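Local structure of synaptic vesicle membrane protein VAT-1 homolog-like (Homo sapiens, 4A27) at residues A138-R141 and E142-V146. The protein belongs to the quinone oxidoreductase branch of the alcohol dehydrogenase family and is probably an oxidoreductase, its own reaction not established. Residues are numbered along the deposited sequence; the frame is centred on the assembly and turned at random.
Sequences ANLR and EGMSV. With EDO (1,2-ethanediol), chain C.
M144 lays its side chain back against R141 and L140, across the turn it closes. CB borders R141 O and lies 3.8 Å from CD1 of L140, the two side chains running antiparallel past one another. CG, set anti to the carbonyl carbon (chi1 -68°), comes within 3.2 Å of R141 O, which also accepts a hydrogen bond from M144 N at 3.3 Å and so closes a type II beta turn. G143 suits the third position of this turn because its phi is positive. The loop links helix 124-137 to strand 145-148 of the parallel, Rossmann-like sheet; from it L140, apolar as its buried place requires, reaches V146 CG2 with CD1, and both side chains pack on C163 of helix 154-163. Further out, the M144 sulfur takes a weak hydrogen bond from R141 N, 3.3 Å from SD, and a bend at chi3 carries CE to an ethanediol probably left from crystallisation; a flexible thioether suits both tasks. With an alanine in its place, R141 N would probably lose its sulfur acceptor and a gap would open beside the diol. R141 turns back so that NE donates to N139 O at 2.9 Å, nearly in the guanidinium plane, while NH1 forms a salt bridge with E136 of the second subunit.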
ATOM      1  N   ALA A 138      -1.301  -4.601   0.828  1.00 35.82           N
ATOM      2  CA  ALA A 138      -0.655  -4.725  -0.425  1.00 35.65           C
ATOM      3  C   ALA A 138      -1.784  -4.968  -1.405  1.00 34.23           C
ATOM      4  O   ALA A 138      -2.952  -5.132  -0.994  1.00 40.25           O
ATOM      5  CB  ALA A 138       0.339  -5.912  -0.377  1.00 32.71           C
ATOM      6  N   ASN A 139      -1.460  -4.978  -2.686  1.00 35.06           N
ATOM      7  CA  ASN A 139      -2.444  -5.311  -3.754  1.00 34.19           C
ATOM      8  C   ASN A 139      -1.740  -6.377  -4.596  1.00 32.38           C
ATOM      9  O   ASN A 139      -1.259  -6.084  -5.672  1.00 31.67           O
ATOM     10  CB  ASN A 139      -2.753  -4.030  -4.585  1.00 32.69           C
ATOM     11  CG  ASN A 139      -3.667  -4.280  -5.772  1.00 39.05           C
ATOM     12  OD1 ASN A 139      -4.376  -5.282  -5.832  1.00 37.56           O
ATOM     13  ND2 ASN A 139      -3.621  -3.359  -6.753  1.00 34.69           N
ATOM     14  N   LEU A 140      -1.662  -7.604  -4.089  1.00 29.89           N
ATOM     15  CA  LEU A 140      -1.032  -8.708  -4.807  1.00 35.53           C
ATOM     16  C   LEU A 140      -1.700  -8.981  -6.135  1.00 34.56           C
ATOM     17  O   LEU A 140      -2.907  -9.167  -6.180  1.00 33.01           O
ATOM     18  CB  LEU A 140      -1.050 -10.003  -3.977  1.00 33.12           C
ATOM     19  CG  LEU A 140      -0.430 -11.239  -4.633  1.00 33.97           C
ATOM     20  CD1 LEU A 140       1.116 -11.072  -4.867  1.00 31.50           C
ATOM     21  CD2 LEU A 140      -0.752 -12.467  -3.781  1.00 34.24           C
ATOM     22  N   ARG A 141      -0.892  -9.017  -7.191  1.00 35.11           N
ATOM     23  CA  ARG A 141      -1.361  -9.268  -8.594  1.00 40.91           C
ATOM     24  C   ARG A 141      -0.418 -10.240  -9.304  1.00 37.91           C
ATOM     25  O   ARG A 141       0.678 -10.516  -8.815  1.00 41.31           O
ATOM     26  CB  ARG A 141      -1.413  -7.940  -9.434  1.00 35.49           C
ATOM     27  CG  ARG A 141      -2.621  -7.026  -9.109  1.00 40.78           C
ATOM     28  CD  ARG A 141      -2.306  -5.521  -9.407  1.00 41.99           C
ATOM     29  NE  ARG A 141      -1.433  -4.973  -8.376  1.00 46.02           N
ATOM     30  CZ  ARG A 141      -0.755  -3.837  -8.452  1.00 47.52           C
ATOM     31  NH1 ARG A 141      -0.833  -3.071  -9.528  1.00 56.07           N
ATOM     32  NH2 ARG A 141      -0.000  -3.469  -7.425  1.00 40.97           N
ATOM     33  N   GLU A 142      -0.851 -10.703 -10.488  1.00 41.55           N
ATOM     34  CA  GLU A 142      -0.123 -11.630 -11.342  1.00 40.01           C
ATOM     35  C   GLU A 142       1.329 -11.281 -11.521  1.00 40.91           C
ATOM     36  O   GLU A 142       1.641 -10.139 -11.761  1.00 39.80           O
ATOM     37  CB  GLU A 142      -0.759 -11.707 -12.747  1.00 61.48           C
ATOM     38  CG  GLU A 142      -1.863 -12.729 -12.897  1.00 79.69           C
ATOM     39  CD  GLU A 142      -2.251 -13.008 -14.364  1.00106.54           C
ATOM     40  OE1 GLU A 142      -1.355 -13.281 -15.207  1.00 81.58           O
ATOM     41  OE2 GLU A 142      -3.469 -12.947 -14.671  1.00 89.19           O
ATOM     42  N   GLY A 143       2.213 -12.281 -11.409  1.00 37.36           N
ATOM     43  CA  GLY A 143       3.641 -12.084 -11.656  1.00 42.84           C
ATOM     44  C   GLY A 143       4.459 -11.533 -10.496  1.00 45.23           C
ATOM     45  O   GLY A 143       5.670 -11.372 -10.599  1.00 40.65           O
ATOM     46  N   MET A 144       3.832 -11.232  -9.374  1.00 40.35           N
ATOM     47  CA  MET A 144       4.576 -10.623  -8.273  1.00 37.98           C
ATOM     48  C   MET A 144       5.276 -11.661  -7.434  1.00 40.21           C
ATOM     49  O   MET A 144       5.056 -12.843  -7.580  1.00 35.64           O
ATOM     50  CB  MET A 144       3.620  -9.818  -7.396  1.00 36.32           C
ATOM     51  CG  MET A 144       3.110  -8.621  -8.130  1.00 37.30           C
ATOM     52  SD  MET A 144       2.043  -7.540  -7.181  1.00 43.02           S
ATOM     53  CE  MET A 144       2.910  -7.486  -5.671  1.00 44.06           C
ATOM     54  N   SER A 145       6.115 -11.202  -6.513  1.00 45.05           N
ATOM     55  CA  SER A 145       6.769 -12.102  -5.633  1.00 38.69           C
ATOM     56  C   SER A 145       6.638 -11.638  -4.180  1.00 37.01           C
ATOM     57  O   SER A 145       6.534 -10.440  -3.884  1.00 39.82           O
ATOM     58  CB  SER A 145       8.225 -12.263  -6.080  1.00 46.66           C
ATOM     59  OG  SER A 145       9.022 -11.226  -5.545  1.00 47.76           O
ATOM     60  N   VAL A 146       6.593 -12.617  -3.285  1.00 34.89           N
ATOM     61  CA  VAL A 146       6.311 -12.415  -1.887  1.00 36.85           C
ATOM     62  C   VAL A 146       7.325 -13.163  -1.031  1.00 39.51           C
ATOM     63  O   VAL A 146       7.632 -14.325  -1.300  1.00 37.23           O
ATOM     64  CB  VAL A 146       4.920 -12.954  -1.510  1.00 43.10           C
ATOM     65  CG1 VAL A 146       4.650 -12.650  -0.019  1.00 37.81           C
ATOM     66  CG2 VAL A 146       3.823 -12.362  -2.417  1.00 33.57           C
TER
HETATM   67  C1  EDO C1387       3.160  -4.022  -4.138  1.00 45.39           C
HETATM   68  O1  EDO C1387       3.930  -3.143  -3.295  1.00 46.40           O
HETATM   69  C2  EDO C1387       1.858  -4.361  -3.447  1.00 37.67           C
HETATM   70  O2  EDO C1387       0.701  -3.998  -4.224  1.00 63.21           O